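Local coordinates for hypothetical protein BA_2335 (Bacillus anthracis, PDB 4H4N) that is of unknown function, a small all-beta protein from the anthrax bacillus whose two antiparallel sheets pack face to face around an apolar core, at residues I9-P14 with L19-F24; V34-Q39 with K44-T49. All coordinates share one frame; numbering follows the deposited sequence.

Contact 1. Residues I9-P14 with L19-F24; sequences IAFKVP and LKVTFF. With SO4 (sulfate ion), chain F.
Ile9 reaches across to Phe23 with the end of its longer branch: CD1 lies at the edge of the phenylalanine ring, near its plane, 4.2 Å from Phe23 CE1. Phe11 fills the middle of the interface. Its CG stands anti to the carbonyl carbon (chi1 -64°), and the ring meets Val21 coming from the opposite direction. Val21 CG2 sits over the ring face, 3.9 Å from the Phe11 centroid and 13° off the normal, a CH-pi contact, while Val21 CG1 touches Phe11 CZ at 3.8 Å. Nearer the backbone, Leu19 crosses Phe11 at about a right angle and brings CD2 to 3.5 Å from Phe11 CB. A flat ring suits this place because it offers a broad face to a branched residue. Val13 crosses Leu19 obliquely and brings both methyls to its CB, Val13 CG2 lying 4.1 Å from Leu19 CB. On the far side of strand 17-24, Lys20, in one of its two modelled conformers, donates a hydrogen bond from NZ to sulfate O2 (2.6 Å), an ion probably from the crystallisation liquor that Arg62 also binds. No hydrogen bond joins the two segments; strands 9-13 and 17-24 belong to different sheets, and their side chains interleave as in the core of a two-layer beta sandwich.

Contact 2. Residues V34-Q39 with K44-T49; sequences VSIINQ and KCQTIT
Lys44 lays the start of its side chain against the amide of Asn38, with Lys44 CG 3.6 Å from Asn38 OD1. In the conformer described, one of two, the lysine then bends at chi2 (-66°) and leads its ammonium group away to Thr42 OG1; apolar methylenes cover the asparagine while the charge stays outside. Asn38 itself is buried and suits a chain bend: its OD1 accepts from Leu40 N, and its ND2 gives hydrogen bonds to Thr42 O and Val13 O. Gln46 likewise spends its aliphatic part on the contact, CG lying 3.7 Å from Ile36 CG2 and 3.8 Å from Ile36 CD1. The bend at its chi2 (83°) turns the amide back to its own strand, where NE2 donates to Thr47 O at 3.0 Å, fairly straight (161°), with Thr47 O lying close to the plane of the Gln46 amide. Ile48 closes the row with CD1, which is 3.9 Å from Ile36 CD1 and 4.0 Å from Val34 CG2; Ile48 runs opposite to each of them as it slides by, a fit that branched aliphatic residues make well. Segment 34-39 is hydrogen-bonded through its backbone to strand 17-24, and segment 44-49 to strand 9-13, with Phe11 of strand 9-13 touching both Ile36 and Ile48.

How the contacts relate
Both contacts span the same gap between the two-stranded sheet and the three-stranded one, each taking one strand from either sheet. Their partners are neighbours: Val13 N is 2.8 Å from Lys44 O in one sheet, and Val21 N is 2.8 Å from Val34 O in the other, both probable hydrogen bonds. The centre of contact 1 lies about 2 Å from the centre of the chain; the contact is mostly buried and relies on aromatic rings packed with aliphatic branches. Contact 2, its centre about 6 Å from that of the chain, is partly exposed; it keeps an isoleucine and valine core but has an asparagine and a lysine at one end and a glutamine in its middle, whose polar groups find partners outside the interface or along their own strand.

Contact 1. Residues I9-P14 with L19-F24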
ATOM      1  N   ILE A   9       8.367  -5.348   2.547  1.00 12.49           N
ATOM      2  CA  ILE A   9       7.747  -5.390   1.224  1.00 11.09           C
ATOM      3  C   ILE A   9       7.843  -3.953   0.720  1.00 10.50           C
ATOM      4  O   ILE A   9       7.442  -3.018   1.420  1.00 11.64           O
ATOM      5  CB  ILE A   9       6.274  -5.871   1.232  1.00 11.06           C
ATOM      6  CG1 ILE A   9       6.121  -7.193   1.974  1.00 13.06           C
ATOM      7  CG2 ILE A   9       5.770  -6.000  -0.194  1.00 11.43           C
ATOM      8  CD1 ILE A   9       4.668  -7.540   2.254  1.00 14.56           C
ATOM      9  N   ALA A  10       8.376  -3.777  -0.491  1.00 10.08           N
ATOM     10  CA  ALA A  10       8.585  -2.458  -1.077  1.00  9.95           C
ATOM     11  C   ALA A  10       7.455  -2.120  -2.026  1.00  9.38           C
ATOM     12  O   ALA A  10       6.982  -2.974  -2.775  1.00  9.57           O
ATOM     13  CB  ALA A  10       9.920  -2.427  -1.819  1.00 11.18           C
ATOM     14  N   PHE A  11       7.094  -0.840  -2.042  1.00  9.81           N
ATOM     15  CA  PHE A  11       6.030  -0.301  -2.879  1.00 10.40           C
ATOM     16  C   PHE A  11       6.444   1.011  -3.519  1.00 10.61           C
ATOM     17  O   PHE A  11       7.057   1.847  -2.889  1.00 11.92           O
ATOM     18  CB  PHE A  11       4.775  -0.052  -2.044  1.00 11.21           C
ATOM     19  CG  PHE A  11       4.196  -1.287  -1.486  1.00 11.68           C
ATOM     20  CD1 PHE A  11       3.382  -2.077  -2.269  1.00 13.21           C
ATOM     21  CD2 PHE A  11       4.479  -1.690  -0.204  1.00 12.81           C
ATOM     22  CE1 PHE A  11       2.864  -3.254  -1.790  1.00 14.70           C
ATOM     23  CE2 PHE A  11       3.946  -2.858   0.300  1.00 14.04           C
ATOM     24  CZ  PHE A  11       3.147  -3.646  -0.500  1.00 14.55           C
ATOM     25  N   LYS A  12       6.092   1.178  -4.782  1.00 10.91           N
ATOM     26  CA  LYS A  12       6.314   2.437  -5.479  1.00 11.03           C
ATOM     27  C   LYS A  12       5.024   3.232  -5.423  1.00 10.83           C
ATOM     28  O   LYS A  12       3.984   2.786  -5.902  1.00 13.34           O
ATOM     29  CB  LYS A  12       6.719   2.201  -6.926  1.00 11.92           C
ATOM     30  CG  LYS A  12       7.014   3.485  -7.672  1.00 13.28           C
ATOM     31  CD  LYS A  12       7.682   3.223  -9.004  1.00 15.64           C
ATOM     32  CE  LYS A  12       6.781   2.460  -9.953  1.00 17.39           C
ATOM     33  NZ  LYS A  12       7.450   2.138 -11.219  1.00 18.97           N
ATOM     34  N   VAL A  13       5.082   4.414  -4.853  1.00  9.53           N
ATOM     35  CA  VAL A  13       3.925   5.264  -4.737  1.00  9.40           C
ATOM     36  C   VAL A  13       4.021   6.317  -5.831  1.00  9.18           C
ATOM     37  O   VAL A  13       4.990   7.065  -5.887  1.00  9.30           O
ATOM     38  CB  VAL A  13       3.814   5.922  -3.373  1.00 10.13           C
ATOM     39  CG1 VAL A  13       2.491   6.657  -3.250  1.00 11.35           C
ATOM     40  CG2 VAL A  13       3.981   4.885  -2.257  1.00 12.33           C
ATOM     41  N   PRO A  14       3.023   6.399  -6.717  1.00  9.58           N
ATOM     42  CA  PRO A  14       3.112   7.397  -7.777  1.00 10.10           C
ATOM     43  C   PRO A  14       3.073   8.818  -7.248  1.00  9.21           C
ATOM     44  O   PRO A  14       2.694   9.057  -6.097  1.00  9.00           O
ATOM     45  CB  PRO A  14       1.872   7.104  -8.638  1.00 11.16           C
ATOM     46  CG  PRO A  14       1.521   5.704  -8.349  1.00 11.84           C
ATOM     47  CD  PRO A  14       1.867   5.510  -6.900  1.00 10.35           C
ATOM     48  N   LEU A  19      -1.041   5.264  -1.851  1.00  7.20           N
ATOM     49  CA  LEU A  19      -1.126   3.855  -2.177  1.00  7.53           C
ATOM     50  C   LEU A  19      -1.768   3.127  -1.002  1.00  7.72           C
ATOM     51  O   LEU A  19      -1.313   3.251   0.132  1.00  9.19           O
ATOM     52  CB  LEU A  19       0.253   3.279  -2.437  1.00  8.72           C
ATOM     53  CG  LEU A  19       0.254   1.870  -3.057  1.00 10.36           C
ATOM     54  CD1 LEU A  19      -0.159   1.897  -4.522  1.00 12.75           C
ATOM     55  CD2 LEU A  19       1.605   1.202  -2.867  1.00 12.85           C
ATOM     56  N   LYS A  20      -2.820   2.369  -1.285  0.60  7.84           N
ATOM     57  CA  LYS A  20      -3.548   1.587  -0.292  0.60  8.35           C
ATOM     58  C   LYS A  20      -3.275   0.116  -0.553  0.60  7.87           C
ATOM     59  O   LYS A  20      -3.609  -0.376  -1.625  0.60  8.87           O
ATOM     60  CB  LYS A  20      -5.044   1.876  -0.387  0.60  9.99           C
ATOM     61  CG  LYS A  20      -5.423   3.343  -0.157  0.60 12.49           C
ATOM     62  CD  LYS A  20      -6.943   3.532  -0.132  0.60 16.86           C
ATOM     63  CE  LYS A  20      -7.357   4.941   0.254  0.60 19.52           C
ATOM     64  NZ  LYS A  20      -8.820   5.020   0.541  0.60 21.86           N
ATOM     65  N   VAL A  21      -2.703  -0.574   0.431  1.00  8.03           N
ATOM     66  CA  VAL A  21      -2.343  -1.974   0.321  1.00  8.27           C
ATOM     67  C   VAL A  21      -3.313  -2.769   1.193  1.00  7.99           C
ATOM     68  O   VAL A  21      -3.430  -2.507   2.384  1.00  9.88           O
ATOM     69  CB  VAL A  21      -0.896  -2.214   0.799  1.00  9.49           C
ATOM     70  CG1 VAL A  21      -0.505  -3.670   0.620  1.00 10.85           C
ATOM     71  CG2 VAL A  21       0.084  -1.282   0.074  1.00 11.23           C
ATOM     72  N   THR A  22      -4.021  -3.713   0.588  1.00  7.71           N
ATOM     73  CA  THR A  22      -4.943  -4.575   1.303  1.00  7.98           C
ATOM     74  C   THR A  22      -4.372  -5.977   1.364  1.00  7.33           C
ATOM     75  O   THR A  22      -3.977  -6.538   0.349  1.00  7.90           O
ATOM     76  CB  THR A  22      -6.313  -4.601   0.603  1.00  9.09           C
ATOM     77  OG1 THR A  22      -6.819  -3.271   0.493  1.00 11.85           O
ATOM     78  CG2 THR A  22      -7.295  -5.434   1.393  1.00 10.76           C
ATOM     79  N   PHE A  23      -4.329  -6.534   2.567  1.00  7.22           N
ATOM     80  CA  PHE A  23      -3.871  -7.897   2.805  1.00  7.53           C
ATOM     81  C   PHE A  23      -5.074  -8.812   2.934  1.00  7.95           C
ATOM     82  O   PHE A  23      -6.037  -8.484   3.633  1.00  9.15           O
ATOM     83  CB  PHE A  23      -3.041  -7.954   4.098  1.00  8.17           C
ATOM     84  CG  PHE A  23      -1.729  -7.215   3.993  1.00  8.40           C
ATOM     85  CD1 PHE A  23      -0.624  -7.827   3.444  1.00  9.50           C
ATOM     86  CD2 PHE A  23      -1.593  -5.916   4.421  1.00  9.66           C
ATOM     87  CE1 PHE A  23       0.598  -7.163   3.339  1.00 10.65           C
ATOM     88  CE2 PHE A  23      -0.380  -5.244   4.310  1.00 11.35           C
ATOM     89  CZ  PHE A  23       0.708  -5.875   3.772  1.00 11.04           C
ATOM     90  N   PHE A  24      -5.007  -9.960   2.269  1.00  7.76           N
ATOM     91  CA  PHE A  24      -6.091 -10.932   2.201  1.00  8.10           C
ATOM     92  C   PHE A  24      -5.650 -12.272   2.736  1.00  7.90           C
ATOM     93  O   PHE A  24      -4.485 -12.647   2.645  1.00  8.54           O
ATOM     94  CB  PHE A  24      -6.536 -11.140   0.739  1.00  8.87           C
ATOM     95  CG  PHE A  24      -7.141  -9.920   0.093  1.00  8.98           C
ATOM     96  CD1 PHE A  24      -8.499  -9.659   0.164  1.00 10.58           C
ATOM     97  CD2 PHE A  24      -6.341  -9.003  -0.579  1.00  9.33           C
ATOM     98  CE1 PHE A  24      -9.039  -8.537  -0.429  1.00 11.29           C
ATOM     99  CE2 PHE A  24      -6.894  -7.889  -1.176  1.00 10.68           C
ATOM    100  CZ  PHE A  24      -8.245  -7.668  -1.115  1.00 11.17           C
TER
HETATM  101  S   SO4 F 105     -12.005   3.026  -0.659  0.50 32.14           S
HETATM  102  O1  SO4 F 105     -12.617   4.264  -1.126  0.50 32.27           O
HETATM  103  O2  SO4 F 105     -10.755   3.355   0.013  0.50 31.78           O
HETATM  104  O3  SO4 F 105     -11.747   2.124  -1.777  0.50 31.97           O
HETATM  105  O4  SO4 F 105     -12.910   2.376   0.285  0.50 32.37           O

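Contact 2. Residues V34-Q39 with K44-T49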
ATOM      1  N   VAL A  34      -3.046  -1.085   4.875  1.00  9.43           N
ATOM      2  CA  VAL A  34      -2.059  -0.084   5.214  1.00  9.45           C
ATOM      3  C   VAL A  34      -2.008   0.918   4.060  1.00  8.66           C
ATOM      4  O   VAL A  34      -2.474   0.624   2.952  1.00 10.08           O
ATOM      5  CB  VAL A  34      -0.673  -0.670   5.518  1.00 10.61           C
ATOM      6  CG1 VAL A  34      -0.749  -1.663   6.681  1.00 12.86           C
ATOM      7  CG2 VAL A  34      -0.074  -1.296   4.339  1.00 12.02           C
ATOM      8  N   SER A  35      -1.466   2.091   4.292  1.00  7.92           N
ATOM      9  CA  SER A  35      -1.390   3.069   3.242  1.00  8.29           C
ATOM     10  C   SER A  35      -0.155   3.921   3.373  1.00  7.79           C
ATOM     11  O   SER A  35       0.448   4.032   4.441  1.00  9.00           O
ATOM     12  CB  SER A  35      -2.651   3.905   3.202  1.00  8.22           C
ATOM     13  OG  SER A  35      -2.816   4.634   4.409  1.00  9.04           O
ATOM     14  N   ILE A  36       0.237   4.493   2.247  1.00  7.71           N
ATOM     15  CA  ILE A  36       1.464   5.251   2.108  1.00  7.95           C
ATOM     16  C   ILE A  36       1.189   6.475   1.248  1.00  7.26           C
ATOM     17  O   ILE A  36       0.658   6.338   0.147  1.00  8.51           O
ATOM     18  CB  ILE A  36       2.583   4.426   1.428  1.00  8.61           C
ATOM     19  CG1 ILE A  36       2.743   3.028   2.062  1.00 10.45           C
ATOM     20  CG2 ILE A  36       3.878   5.232   1.431  1.00 10.54           C
ATOM     21  CD1 ILE A  36       3.579   2.087   1.207  1.00 13.46           C
ATOM     22  N   ILE A  37       1.569   7.651   1.709  1.00  7.58           N
ATOM     23  CA  ILE A  37       1.401   8.851   0.916  1.00  8.21           C
ATOM     24  C   ILE A  37       2.693   9.285   0.237  1.00  8.05           C
ATOM     25  O   ILE A  37       3.794   9.092   0.753  1.00  9.47           O
ATOM     26  CB  ILE A  37       0.807  10.021   1.708  1.00  9.65           C
ATOM     27  CG1 ILE A  37       1.712  10.469   2.824  1.00 11.52           C
ATOM     28  CG2 ILE A  37      -0.601   9.678   2.185  1.00 11.53           C
ATOM     29  CD1 ILE A  37       1.228  11.710   3.526  1.00 14.27           C
ATOM     30  N   ASN A  38       2.534   9.896  -0.925  1.00  8.05           N
ATOM     31  CA  ASN A  38       3.620  10.528  -1.640  1.00  8.28           C
ATOM     32  C   ASN A  38       3.151  11.869  -2.174  1.00  8.48           C
ATOM     33  O   ASN A  38       2.497  11.936  -3.199  1.00  8.70           O
ATOM     34  CB  ASN A  38       4.127   9.663  -2.778  1.00  8.48           C
ATOM     35  CG  ASN A  38       5.237  10.337  -3.541  1.00  8.92           C
ATOM     36  OD1 ASN A  38       5.881  11.269  -3.039  1.00 10.29           O
ATOM     37  ND2 ASN A  38       5.467   9.882  -4.764  1.00 10.19           N
ATOM     38  N   GLN A  39       3.514  12.930  -1.460  1.00  9.20           N
ATOM     39  CA  GLN A  39       3.127  14.266  -1.855  1.00  9.84           C
ATOM     40  C   GLN A  39       4.008  14.828  -2.985  1.00 10.04           C
ATOM     41  O   GLN A  39       3.706  15.907  -3.500  1.00 11.65           O
ATOM     42  CB  GLN A  39       3.220  15.213  -0.655  1.00 10.84           C
ATOM     43  CG  GLN A  39       4.639  15.610  -0.202  1.00 12.83           C
ATOM     44  CD  GLN A  39       5.351  14.608   0.670  1.00 13.78           C
ATOM     45  OE1 GLN A  39       4.936  13.456   0.853  1.00 16.19           O
ATOM     46  NE2 GLN A  39       6.436  15.065   1.253  1.00 15.68           N
ATOM     47  N   LYS A  44       8.002   7.526  -5.543  0.50 12.55           N
ATOM     48  CA  LYS A  44       8.815   7.264  -4.380  0.50 13.62           C
ATOM     49  C   LYS A  44       8.584   5.859  -3.859  0.50 12.80           C
ATOM     50  O   LYS A  44       7.457   5.395  -3.801  0.50 13.95           O
ATOM     51  CB  LYS A  44       8.515   8.304  -3.311  0.50 14.82           C
ATOM     52  CG  LYS A  44       9.017   9.694  -3.693  0.50 16.45           C
ATOM     53  CD  LYS A  44      10.542   9.757  -3.769  0.50 18.07           C
ATOM     54  CE  LYS A  44      11.025  10.934  -4.604  0.50 19.61           C
ATOM     55  NZ  LYS A  44      11.027  10.652  -6.048  0.50 20.15           N
ATOM     56  N   CYS A  45       9.660   5.182  -3.480  1.00 12.76           N
ATOM     57  CA  CYS A  45       9.577   3.840  -2.942  1.00 12.88           C
ATOM     58  C   CYS A  45       9.547   3.910  -1.422  1.00 12.35           C
ATOM     59  O   CYS A  45      10.280   4.682  -0.809  1.00 13.88           O
ATOM     60  CB  CYS A  45      10.788   3.016  -3.431  1.00 14.03           C
ATOM     61  SG  CYS A  45      10.795   1.283  -2.953  1.00 16.18           S
ATOM     62  N   GLN A  46       8.690   3.094  -0.819  1.00 11.90           N
ATOM     63  CA  GLN A  46       8.590   2.966   0.628  1.00 12.86           C
ATOM     64  C   GLN A  46       8.426   1.506   0.973  1.00 12.37           C
ATOM     65  O   GLN A  46       7.711   0.783   0.272  1.00 12.96           O
ATOM     66  CB  GLN A  46       7.357   3.726   1.137  1.00 14.79           C
ATOM     67  CG  GLN A  46       6.902   3.412   2.554  1.00 18.95           C
ATOM     68  CD  GLN A  46       7.679   4.186   3.559  1.00 22.35           C
ATOM     69  OE1 GLN A  46       7.942   5.377   3.365  1.00 26.81           O
ATOM     70  NE2 GLN A  46       8.023   3.544   4.670  1.00 24.19           N
ATOM     71  N   THR A  47       9.053   1.067   2.056  1.00 13.45           N
ATOM     72  CA  THR A  47       8.822  -0.293   2.526  1.00 14.90           C
ATOM     73  C   THR A  47       7.828  -0.349   3.688  1.00 15.20           C
ATOM     74  O   THR A  47       7.688   0.592   4.482  1.00 16.90           O
ATOM     75  CB  THR A  47      10.087  -0.971   2.989  1.00 16.74           C
ATOM     76  OG1 THR A  47      10.651  -0.229   4.060  1.00 19.67           O
ATOM     77  CG2 THR A  47      11.067  -1.096   1.863  1.00 17.59           C
ATOM     78  N   ILE A  48       7.112  -1.468   3.734  1.00 15.00           N
ATOM     79  CA  ILE A  48       6.208  -1.824   4.825  1.00 14.80           C
ATOM     80  C   ILE A  48       6.924  -2.986   5.526  1.00 14.67           C
ATOM     81  O   ILE A  48       7.227  -4.011   4.906  1.00 14.29           O
ATOM     82  CB  ILE A  48       4.825  -2.254   4.300  1.00 14.84           C
ATOM     83  CG1 ILE A  48       4.076  -1.077   3.634  1.00 16.05           C
ATOM     84  CG2 ILE A  48       3.995  -2.844   5.436  1.00 15.42           C
ATOM     85  CD1 ILE A  48       3.714   0.061   4.564  1.00 18.57           C
ATOM     86  N   THR A  49       7.197  -2.822   6.822  1.00 15.36           N
ATOM     87  CA  THR A  49       7.925  -3.813   7.582  1.00 16.47           C
ATOM     88  C   THR A  49       7.067  -4.528   8.618  1.00 14.85           C
ATOM     89  O   THR A  49       7.481  -5.554   9.153  1.00 17.53           O
ATOM     90  CB  THR A  49       9.133  -3.160   8.278  1.00 18.24           C
ATOM     91  OG1 THR A  49       8.691  -2.113   9.147  1.00 21.51           O
ATOM     92  CG2 THR A  49      10.080  -2.577   7.241  1.00 20.15           C
TER